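Local structure of sortase B (Listeria monocytogenes serovar 1/2a, 5JCV) at residues Q8-N11 with K12-G16; I53-D56 with Y57-N61; T133-E136 with D137-K141; V152-S155 with G156-I160. The protein cleaves the C-terminal sorting signal of surface proteins and, through a thioester-linked intermediate, attaches them covalently to the cell wall. One frame throughout, in Å; residues are numbered along the deposited sequence. Where two conformers were deposited one is given.

Contact 1 of 4, residues Q8-N11 with K12-G16; sequences QKLN and KDMVG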
loop_
_atom_site.group_PDB
_atom_site.type_symbol
_atom_site.label_atom_id
_atom_site.label_comp_id
_atom_site.label_asym_id
_atom_site.label_seq_id
_atom_site.Cartn_x
_atom_site.Cartn_y
_atom_site.Cartn_z
ATOM N N GLN A 8 -8.707 -4.364 8.650
ATOM C CA GLN A 8 -9.085 -3.942 7.298
ATOM C C GLN A 8 -9.135 -2.411 7.167
ATOM O O GLN A 8 -8.641 -1.872 6.185
ATOM C CB GLN A 8 -10.425 -4.566 6.888
ATOM C CG GLN A 8 -10.883 -4.140 5.497
ATOM C CD GLN A 8 -11.998 -4.986 4.900
ATOM O OE1 GLN A 8 -12.903 -5.517 5.590
ATOM N NE2 GLN A 8 -11.934 -5.120 3.578
ATOM N N LYS A 9 -9.739 -1.743 8.158
ATOM C CA LYS A 9 -9.741 -0.277 8.292
ATOM C C LYS A 9 -8.335 0.288 8.219
ATOM O O LYS A 9 -8.042 1.166 7.421
ATOM C CB LYS A 9 -10.321 0.167 9.655
ATOM C CG LYS A 9 -11.806 0.512 9.695
ATOM C CD LYS A 9 -12.150 1.213 11.017
ATOM C CE LYS A 9 -13.652 1.259 11.303
ATOM N NZ LYS A 9 -14.205 -0.066 11.727
ATOM N N LEU A 10 -7.461 -0.228 9.074
ATOM C CA LEU A 10 -6.070 0.214 9.108
ATOM C C LEU A 10 -5.365 0.090 7.760
ATOM O O LEU A 10 -4.563 0.925 7.409
ATOM C CB LEU A 10 -5.314 -0.577 10.180
ATOM C CG LEU A 10 -3.807 -0.332 10.328
ATOM C CD1 LEU A 10 -3.578 1.130 10.682
ATOM C CD2 LEU A 10 -3.179 -1.256 11.370
ATOM N N ASN A 11 -5.672 -0.964 7.005
ATOM C CA ASN A 11 -5.030 -1.216 5.710
ATOM C C ASN A 11 -5.451 -0.249 4.616
ATOM O O ASN A 11 -4.722 -0.017 3.682
ATOM C CB ASN A 11 -5.331 -2.640 5.244
ATOM C CG ASN A 11 -4.728 -2.944 3.904
ATOM O OD1 ASN A 11 -5.436 -3.068 2.909
ATOM N ND2 ASN A 11 -3.385 -3.099 3.865
ATOM N N LYS A 12 -6.648 0.272 4.691
ATOM C CA LYS A 12 -7.028 1.373 3.805
ATOM C C LYS A 12 -6.494 2.763 4.285
ATOM O O LYS A 12 -6.111 3.613 3.480
ATOM C CB LYS A 12 -8.549 1.433 3.735
ATOM C CG LYS A 12 -9.107 2.425 2.717
ATOM C CD LYS A 12 -10.623 2.392 2.682
ATOM C CE LYS A 12 -11.215 3.033 3.924
ATOM N NZ LYS A 12 -12.709 2.937 3.906
ATOM N N ASP A 13 -6.497 2.982 5.595
ATOM C CA ASP A 13 -6.173 4.284 6.184
ATOM C C ASP A 13 -4.679 4.583 6.131
ATOM O O ASP A 13 -4.307 5.725 5.868
ATOM C CB ASP A 13 -6.619 4.315 7.647
ATOM C CG ASP A 13 -8.119 4.224 7.806
ATOM O OD1 ASP A 13 -8.864 4.425 6.833
ATOM O OD2 ASP A 13 -8.569 3.956 8.928
HETATM N N MSE A 14 -3.827 3.571 6.374
HETATM C CA MSE A 14 -2.359 3.781 6.457
HETATM C C MSE A 14 -1.802 3.694 5.082
HETATM O O MSE A 14 -1.913 2.687 4.456
HETATM C CB MSE A 14 -1.690 2.838 7.462
HETATM C CG MSE A 14 -0.179 2.597 7.313
HETATM SE SE MSE A 14 0.384 1.571 8.913
HETATM C CE MSE A 14 -0.386 -0.191 8.409
ATOM N N VAL A 15 -1.197 4.779 4.615
ATOM C CA VAL A 15 -0.840 5.019 3.203
ATOM C C VAL A 15 0.687 5.137 3.044
ATOM O O VAL A 15 1.209 5.469 1.965
ATOM C CB VAL A 15 -1.581 6.320 2.784
ATOM C CG1 VAL A 15 -0.816 7.206 1.806
ATOM C CG2 VAL A 15 -2.973 5.973 2.245
ATOM N N GLY A 16 1.424 4.866 4.126
ATOM C CA GLY A 16 2.857 5.087 4.111
ATOM C C GLY A 16 3.513 5.075 5.481
ATOM O O GLY A 16 2.881 4.733 6.490
#
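Leu10 and selenomethionine Met14, one helical turn apart, meet through their aliphatic parts where helix 4-13 gives way to strand 14-19. Met14 can be followed outward from its backbone. Its CB lies 3.5 Å from Leu10 O and 4.1 Å from Leu10 CD1, so the root of the side chain sits beside the carbonyl that its own amide uses. CG runs anti to the backbone N (chi1 159°), and the chain stays extended as far as the selenium. The turn about the CG-SE bond (chi3 74°) then brings the terminal methyl back toward the helix, where CE rests 3.9 Å from Leu10 CG and also touches the CD1 branch; the two side chains meet at a slant. Beneath them, Met14 N donates to Leu10 O over 2.9 Å. This is a last helical bond, since Met14 is the first residue to leave helical backbone angles. One residue back, Asp13 N bonds to Lys9 O at 3.0 Å, close to the line of the carbonyl, while Lys12 N bonds to Gln8 O and only weakly to Lys9 O. Val15 and Gly16 then both face Ile29 in a classic beta bulge. Leu10 also packs on Leu7 of the second subunit, and Met14 on Asn11 of that subunit. The Asp13 carboxylate folds back over the helix, its OD2 3.2 Å from Lys9 O. Both are acceptors, so this approach is probably unfavourable in itself; the contact relies on main-chain bonds and on the apolar Leu10-Met14 touch.

Contact 2 of 4, residues I53-D56 with Y57-N61; sequences IFKD and YRNTN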
loop_
_atom_site.group_PDB
_atom_site.type_symbol
_atom_site.label_atom_id
_atom_site.label_comp_id
_atom_site.label_asym_id
_atom_site.label_seq_id
_atom_site.Cartn_x
_atom_site.Cartn_y
_atom_site.Cartn_z
ATOM N N ILE A 53 0.046 11.310 12.145
ATOM C CA ILE A 53 0.702 11.871 10.959
ATOM C C ILE A 53 -0.121 11.551 9.723
ATOM O O ILE A 53 -0.525 10.391 9.530
ATOM C CB ILE A 53 2.128 11.301 10.767
ATOM C CG1 ILE A 53 2.989 11.441 12.036
ATOM C CG2 ILE A 53 2.794 11.958 9.574
ATOM C CD1 ILE A 53 3.062 12.855 12.632
ATOM N N PHE A 54 -0.396 12.550 8.879
ATOM C CA PHE A 54 -1.263 12.277 7.747
ATOM C C PHE A 54 -0.939 13.067 6.499
ATOM O O PHE A 54 -0.462 14.188 6.560
ATOM C CB PHE A 54 -2.769 12.487 8.121
ATOM C CG PHE A 54 -3.153 13.921 8.423
ATOM C CD1 PHE A 54 -3.638 14.750 7.430
ATOM C CD2 PHE A 54 -3.008 14.443 9.704
ATOM C CE1 PHE A 54 -4.011 16.065 7.709
ATOM C CE2 PHE A 54 -3.365 15.746 9.991
ATOM C CZ PHE A 54 -3.888 16.563 8.993
ATOM N N LYS A 55 -1.267 12.466 5.368
ATOM C CA LYS A 55 -0.983 13.021 4.085
ATOM C C LYS A 55 -2.169 13.856 3.679
ATOM O O LYS A 55 -3.337 13.467 3.904
ATOM C CB LYS A 55 -0.726 11.893 3.067
ATOM C CG LYS A 55 -0.260 12.404 1.697
ATOM C CD LYS A 55 -0.354 11.370 0.576
ATOM C CE LYS A 55 0.827 10.435 0.521
ATOM N NZ LYS A 55 0.832 9.445 -0.637
ATOM N N ASP A 56 -1.865 14.996 3.071
ATOM C CA ASP A 56 -2.866 15.930 2.600
ATOM C C ASP A 56 -3.813 15.202 1.677
ATOM O O ASP A 56 -3.372 14.509 0.786
ATOM C CB ASP A 56 -2.203 17.074 1.815
ATOM C CG ASP A 56 -3.146 18.227 1.551
ATOM O OD1 ASP A 56 -4.099 18.096 0.760
ATOM O OD2 ASP A 56 -2.934 19.300 2.148
ATOM N N TYR A 57 -5.109 15.403 1.858
ATOM C CA TYR A 57 -6.125 14.700 1.075
ATOM C C TYR A 57 -6.054 14.978 -0.419
ATOM O O TYR A 57 -6.566 14.187 -1.225
ATOM C CB TYR A 57 -7.518 15.076 1.554
ATOM C CG TYR A 57 -8.046 16.419 1.007
ATOM C CD1 TYR A 57 -8.746 16.506 -0.225
ATOM C CD2 TYR A 57 -7.905 17.586 1.753
ATOM C CE1 TYR A 57 -9.252 17.739 -0.671
ATOM C CE2 TYR A 57 -8.403 18.795 1.316
ATOM C CZ TYR A 57 -9.067 18.881 0.111
ATOM O OH TYR A 57 -9.526 20.142 -0.262
ATOM N N ARG A 58 -5.469 16.109 -0.797
ATOM C CA ARG A 58 -5.267 16.413 -2.214
ATOM C C ARG A 58 -4.168 15.596 -2.910
ATOM O O ARG A 58 -4.075 15.649 -4.125
ATOM C CB ARG A 58 -4.950 17.898 -2.385
ATOM C CG ARG A 58 -6.088 18.834 -1.986
ATOM C CD ARG A 58 -5.612 20.287 -1.956
ATOM N NE ARG A 58 -4.603 20.477 -0.901
ATOM C CZ ARG A 58 -3.734 21.491 -0.815
ATOM N NH1 ARG A 58 -3.696 22.454 -1.717
ATOM N NH2 ARG A 58 -2.866 21.536 0.199
ATOM N N ASN A 59 -3.316 14.888 -2.166
ATOM C CA ASN A 59 -2.172 14.187 -2.775
ATOM C C ASN A 59 -2.493 12.729 -2.905
ATOM O O ASN A 59 -2.459 11.991 -1.904
ATOM C CB ASN A 59 -0.889 14.309 -1.956
ATOM C CG ASN A 59 -0.464 15.741 -1.737
ATOM O OD1 ASN A 59 -0.179 16.119 -0.623
ATOM N ND2 ASN A 59 -0.391 16.529 -2.790
ATOM N N THR A 60 -2.813 12.335 -4.137
ATOM C CA THR A 60 -3.258 10.967 -4.474
ATOM C C THR A 60 -2.512 10.363 -5.660
ATOM O O THR A 60 -2.915 9.354 -6.146
ATOM C CB THR A 60 -4.734 10.989 -4.813
ATOM O OG1 THR A 60 -4.932 12.004 -5.802
ATOM C CG2 THR A 60 -5.545 11.349 -3.563
ATOM N N ASN A 61 -1.399 10.969 -6.059
ATOM C CA ASN A 61 -0.570 10.494 -7.130
ATOM C C ASN A 61 0.897 10.866 -6.944
ATOM O O ASN A 61 1.349 11.930 -7.373
ATOM C CB ASN A 61 -1.084 11.083 -8.451
ATOM C CG ASN A 61 -0.313 10.590 -9.661
ATOM O OD1 ASN A 61 0.820 10.023 -9.578
ATOM N ND2 ASN A 61 -0.927 10.804 -10.821
#
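Asp56 and Arg58 are joined by a bidentate salt bridge across the start of a type I beta turn that runs from Asp56 to Asn59. Arg58 presents its guanidinium side-on: NE reaches Asp56 OD1 at 2.9 Å and NH2 reaches Asp56 OD2 at 3.0 Å, the second bond nearly straight at 176°. Both oxygens lie near the guanidinium plane, yet the carboxylate is turned 51° against it, so NH2 meets OD2 from above the carboxylate plane. OD1 has a further task. On its anti lone pair it accepts the backbone N of Arg58, also at 2.9 Å, an Asx turn, and is thus gripped by main chain and side chain of one residue. Asp56 CG is anti to its backbone N (chi1 -168°), which swings the carboxylate over the turn. Tyr71 OH is hydrogen-bonded to the same OD2 and helps fix the rotation of the group. Asn59 completes the turn: its N donates to Asp56 O over 3.0 Å, and its side chain lies against the opening residues, with OD1 3.3 Å from Asp56 CB. OD1 itself is hydrogen-bonded to Ile69 N. The aliphatic part of Lys55 slants across Asn59, CD coming 3.3 Å from Asn59 O and 3.9 Å from Asn59 CB. The turn follows strand 53-55, which runs between strand 26-30 on one side and strand 67-72 on the other; Gln31 bonds to the carbonyls of Asp56 and Asn59, while Arg58 packs on Ile69 and Tyr71 of strand 67-72.

Contact 3 of 4, residues T133-E136 with D137-K141; sequences TDFE and DYLQK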
loop_
_atom_site.group_PDB
_atom_site.type_symbol
_atom_site.label_atom_id
_atom_site.label_comp_id
_atom_site.label_asym_id
_atom_site.label_seq_id
_atom_site.Cartn_x
_atom_site.Cartn_y
_atom_site.Cartn_z
ATOM N N THR A 133 6.493 25.878 -15.430
ATOM C CA THR A 133 7.000 27.196 -15.057
ATOM C C THR A 133 6.418 27.682 -13.722
ATOM O O THR A 133 7.042 28.480 -13.023
ATOM C CB THR A 133 6.696 28.244 -16.150
ATOM O OG1 THR A 133 5.277 28.360 -16.333
ATOM C CG2 THR A 133 7.363 27.857 -17.478
ATOM N N ASP A 134 5.218 27.211 -13.370
ATOM C CA ASP A 134 4.582 27.610 -12.107
ATOM C C ASP A 134 5.289 26.980 -10.904
ATOM O O ASP A 134 5.448 27.610 -9.877
ATOM C CB ASP A 134 3.097 27.254 -12.101
ATOM C CG ASP A 134 2.322 27.980 -13.191
ATOM O OD1 ASP A 134 2.739 29.085 -13.606
ATOM O OD2 ASP A 134 1.299 27.435 -13.647
ATOM N N PHE A 135 5.741 25.743 -11.066
ATOM C CA PHE A 135 6.482 25.071 -10.031
ATOM C C PHE A 135 7.885 25.646 -9.819
ATOM O O PHE A 135 8.436 25.557 -8.716
ATOM C CB PHE A 135 6.553 23.597 -10.346
ATOM C CG PHE A 135 7.009 22.769 -9.199
ATOM C CD1 PHE A 135 6.349 22.851 -7.970
ATOM C CD2 PHE A 135 8.106 21.911 -9.326
ATOM C CE1 PHE A 135 6.770 22.097 -6.908
ATOM C CE2 PHE A 135 8.527 21.146 -8.262
ATOM C CZ PHE A 135 7.852 21.231 -7.052
ATOM N N GLU A 136 8.459 26.245 -10.860
ATOM C CA GLU A 136 9.762 26.893 -10.722
ATOM C C GLU A 136 9.648 28.234 -9.992
ATOM O O GLU A 136 10.584 28.616 -9.273
ATOM C CB GLU A 136 10.458 27.028 -12.095
ATOM C CG GLU A 136 11.733 27.889 -12.147
ATOM C CD GLU A 136 12.885 27.445 -11.231
ATOM O OE1 GLU A 136 12.881 26.324 -10.657
ATOM O OE2 GLU A 136 13.833 28.250 -11.097
ATOM N N ASP A 137 8.516 28.930 -10.166
ATOM C CA ASP A 137 8.204 30.151 -9.399
ATOM C C ASP A 137 8.018 29.784 -7.914
ATOM O O ASP A 137 8.519 30.482 -7.025
ATOM C CB ASP A 137 6.902 30.839 -9.873
ATOM C CG ASP A 137 6.837 31.064 -11.384
ATOM O OD1 ASP A 137 7.878 31.187 -12.058
ATOM O OD2 ASP A 137 5.708 31.127 -11.909
ATOM N N TYR A 138 7.272 28.703 -7.671
ATOM C CA TYR A 138 7.091 28.141 -6.332
ATOM C C TYR A 138 8.440 27.849 -5.657
ATOM O O TYR A 138 8.681 28.261 -4.516
ATOM C CB TYR A 138 6.199 26.897 -6.395
ATOM C CG TYR A 138 5.990 26.205 -5.075
ATOM C CD1 TYR A 138 4.863 26.429 -4.307
ATOM C CD2 TYR A 138 6.919 25.312 -4.603
ATOM C CE1 TYR A 138 4.684 25.788 -3.093
ATOM C CE2 TYR A 138 6.750 24.660 -3.407
ATOM C CZ TYR A 138 5.650 24.902 -2.637
ATOM O OH TYR A 138 5.540 24.225 -1.427
ATOM N N LEU A 139 9.337 27.194 -6.371
ATOM C CA LEU A 139 10.614 26.795 -5.784
ATOM C C LEU A 139 11.484 27.980 -5.452
ATOM O O LEU A 139 12.167 27.984 -4.433
ATOM C CB LEU A 139 11.366 25.855 -6.707
ATOM C CG LEU A 139 10.701 24.495 -6.882
ATOM C CD1 LEU A 139 11.416 23.697 -7.968
ATOM C CD2 LEU A 139 10.659 23.730 -5.567
ATOM N N GLN A 140 11.464 28.971 -6.324
ATOM C CA GLN A 140 12.133 30.232 -6.080
ATOM C C GLN A 140 11.612 30.870 -4.782
ATOM O O GLN A 140 12.395 31.285 -3.936
ATOM C CB GLN A 140 11.922 31.147 -7.296
ATOM C CG GLN A 140 12.145 32.638 -7.069
ATOM C CD GLN A 140 13.598 32.989 -6.798
ATOM O OE1 GLN A 140 14.500 32.159 -6.962
ATOM N NE2 GLN A 140 13.834 34.234 -6.387
ATOM N N LYS A 141 10.295 30.936 -4.614
ATOM C CA LYS A 141 9.735 31.564 -3.426
ATOM C C LYS A 141 10.154 30.823 -2.150
ATOM O O LYS A 141 10.617 31.465 -1.206
ATOM C CB LYS A 141 8.205 31.692 -3.508
ATOM C CG LYS A 141 7.734 32.658 -4.594
ATOM C CD LYS A 141 6.457 33.416 -4.242
ATOM C CE LYS A 141 5.983 34.273 -5.420
ATOM N NZ LYS A 141 4.777 35.126 -5.125
#
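Phe135 offers one ring face to Leu139, whose CG stands 4.3 Å from the ring centroid and 12° off the normal, a CH-pi contact between residues i and i+4 of the amphipathic helix 132-145. The two leucine methyls lie above the rim, CD1 3.9 Å from Phe135 CE2 and CD2 near Phe135 CZ. Tyr138, at i+3, holds its ring almost parallel to that of Phe135 (13°), but the two are slid apart with centroids 5.8 Å from each other and barely overlap; they touch through Phe135 CE1 and Tyr138 CD2. Both aromatic side chains leave the helix with CG anti to the backbone N, which sends them out on the same face, toward Ile160 of strand 160-165. Phe129 meets each ring edge-to-face, and Tyr138 OH is hydrogen-bonded to Tyr124 O and Gln180 NE2. Successive i to i+4 backbone bonds from Thr133 to Gln140 hold the spacing. Acidic groups gather on another side: Asp134 OD1 and Asp137 OD2 are 4.0 Å apart, a like-charge approach that may raise their affinity for protons, although Asp134 OD2 accepts from Glu131 N. Glu136 OE1, buried without a polar partner, lies 4.0 Å from Leu139 CD1.

Contact 4 of 4, residues V152-S155 with G156-I160; sequences VKVS and GKDRI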
loop_
_atom_site.group_PDB
_atom_site.type_symbol
_atom_site.label_atom_id
_atom_site.label_comp_id
_atom_site.label_asym_id
_atom_site.label_seq_id
_atom_site.Cartn_x
_atom_site.Cartn_y
_atom_site.Cartn_z
ATOM N N VAL A 152 21.721 22.024 -2.114
ATOM C CA VAL A 152 20.874 21.203 -2.961
ATOM C C VAL A 152 20.169 22.106 -3.920
ATOM O O VAL A 152 19.384 22.979 -3.518
ATOM C CB VAL A 152 19.795 20.419 -2.170
ATOM C CG1 VAL A 152 18.880 19.651 -3.124
ATOM C CG2 VAL A 152 20.416 19.469 -1.147
ATOM N N LYS A 153 20.432 21.906 -5.198
ATOM C CA LYS A 153 19.647 22.601 -6.185
ATOM C C LYS A 153 18.536 21.670 -6.627
ATOM O O LYS A 153 18.665 20.447 -6.555
ATOM C CB LYS A 153 20.498 23.117 -7.368
ATOM C CG LYS A 153 19.942 24.399 -8.016
ATOM C CD LYS A 153 19.570 25.477 -6.981
ATOM C CE LYS A 153 19.021 26.761 -7.589
ATOM N NZ LYS A 153 20.108 27.728 -7.879
ATOM N N VAL A 154 17.455 22.290 -7.084
ATOM C CA VAL A 154 16.208 21.624 -7.404
ATOM C C VAL A 154 15.557 22.478 -8.490
ATOM O O VAL A 154 15.635 23.712 -8.459
ATOM C CB VAL A 154 15.312 21.478 -6.126
ATOM C CG1 VAL A 154 15.241 22.791 -5.369
ATOM C CG2 VAL A 154 13.911 20.947 -6.425
ATOM N N SER A 155 14.938 21.813 -9.457
ATOM C CA SER A 155 14.355 22.475 -10.606
ATOM C C SER A 155 12.895 22.104 -10.713
ATOM O O SER A 155 12.428 21.129 -10.128
ATOM C CB SER A 155 15.087 22.080 -11.914
ATOM O OG SER A 155 14.667 20.809 -12.440
ATOM N N GLY A 156 12.203 22.867 -11.536
ATOM C CA GLY A 156 10.793 22.666 -11.804
ATOM C C GLY A 156 10.473 21.305 -12.351
ATOM O O GLY A 156 9.300 20.941 -12.432
ATOM N N LYS A 157 11.512 20.582 -12.764
ATOM C CA LYS A 157 11.386 19.215 -13.239
ATOM C C LYS A 157 11.369 18.223 -12.075
ATOM O O LYS A 157 10.814 17.135 -12.198
ATOM C CB LYS A 157 12.533 18.891 -14.213
ATOM C CG LYS A 157 12.626 19.825 -15.421
ATOM C CD LYS A 157 13.572 19.267 -16.471
ATOM C CE LYS A 157 14.418 20.346 -17.136
ATOM N NZ LYS A 157 15.548 19.725 -17.890
ATOM N N ASP A 158 11.936 18.598 -10.925
ATOM C CA ASP A 158 11.899 17.710 -9.756
ATOM C C ASP A 158 10.511 17.668 -9.151
ATOM O O ASP A 158 9.618 18.434 -9.538
ATOM C CB ASP A 158 12.880 18.182 -8.695
ATOM C CG ASP A 158 14.296 18.251 -9.204
ATOM O OD1 ASP A 158 14.721 17.303 -9.861
ATOM O OD2 ASP A 158 14.972 19.267 -8.955
ATOM N N ARG A 159 10.348 16.775 -8.186
ATOM C CA ARG A 159 9.161 16.715 -7.334
ATOM C C ARG A 159 9.578 16.698 -5.875
ATOM O O ARG A 159 10.643 16.190 -5.548
ATOM C CB ARG A 159 8.379 15.447 -7.602
ATOM C CG ARG A 159 7.590 15.476 -8.881
ATOM C CD ARG A 159 6.786 14.180 -8.978
ATOM N NE ARG A 159 7.704 13.070 -8.709
ATOM C CZ ARG A 159 8.494 12.508 -9.621
ATOM N NH1 ARG A 159 8.416 12.901 -10.902
ATOM N NH2 ARG A 159 9.347 11.541 -9.248
ATOM N N ILE A 160 8.715 17.216 -4.999
ATOM C CA ILE A 160 9.077 17.402 -3.583
ATOM C C ILE A 160 8.089 16.873 -2.567
ATOM O O ILE A 160 6.968 16.482 -2.880
ATOM C CB ILE A 160 9.332 18.873 -3.236
ATOM C CG1 ILE A 160 8.028 19.654 -3.180
ATOM C CG2 ILE A 160 10.297 19.509 -4.226
ATOM C CD1 ILE A 160 8.252 21.133 -2.948
#
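Val154 and Asp158 slant across each other at the mouth of a type I beta turn that spans Ser155 to Asp158. The CG2 branch of Val154 points at the aspartate, 3.2 Å from Asp158 OD2 and 3.7 Å from Asp158 CB. With its CG anti to the carbonyl carbon (chi1 -58°), Asp158 turns its carboxylate back across the turn, and OD2 receives Ser155 N from above the carboxylate plane at 2.6 Å. The backbone pairs in the reverse sense: Asp158 N donates to Ser155 O over 2.7 Å, so Ser155 and Asp158 are joined by two bonds of opposite direction. On the serine side, OG lies between the backbone N and the carbonyl carbon (chi1 81°), where it accepts Lys157 N at 3.2 Å, an ST turn. Val154 CG2 also reaches Ile160 CG2, a looser apolar touch at 4.5 Å. The turn connects the region after helix 132-145 to strand 160-165; Val154 packs on Leu139 and Phe113, and Lys66 NZ bonds to the carbonyls of Gly156 and Asp158. Chemically, the closure is mainly polar: one carboxylate oxygen and one hydroxyl each take a backbone N-H, fixing the turn through side chains as well as main chain.

In the fold
Contacts 3 and 4 form one neighbourhood, centres 10 Å apart: the helix face of contact 3 packs under the turn of contact 4, with Phe135 CE2 3.2 Å from Asp158 O and Leu139 CD1 3.5 Å from Ser155 C. Contact 1 lies across the chain's centre from contact 3, centres about 33 Å apart, and alone meets the second subunit. Contact 2, nearest the middle of the chain, touches contact 1 through Val15 CG1 and Lys55 NZ (3.7 Å); both reach the same sheet. As in other sortase beta-barrels, strand 160-165, entered from contact 4, probably leads to the catalytic cysteine and strand 67-72, beside contact 2, to the catalytic histidine; none of the contacts contains either.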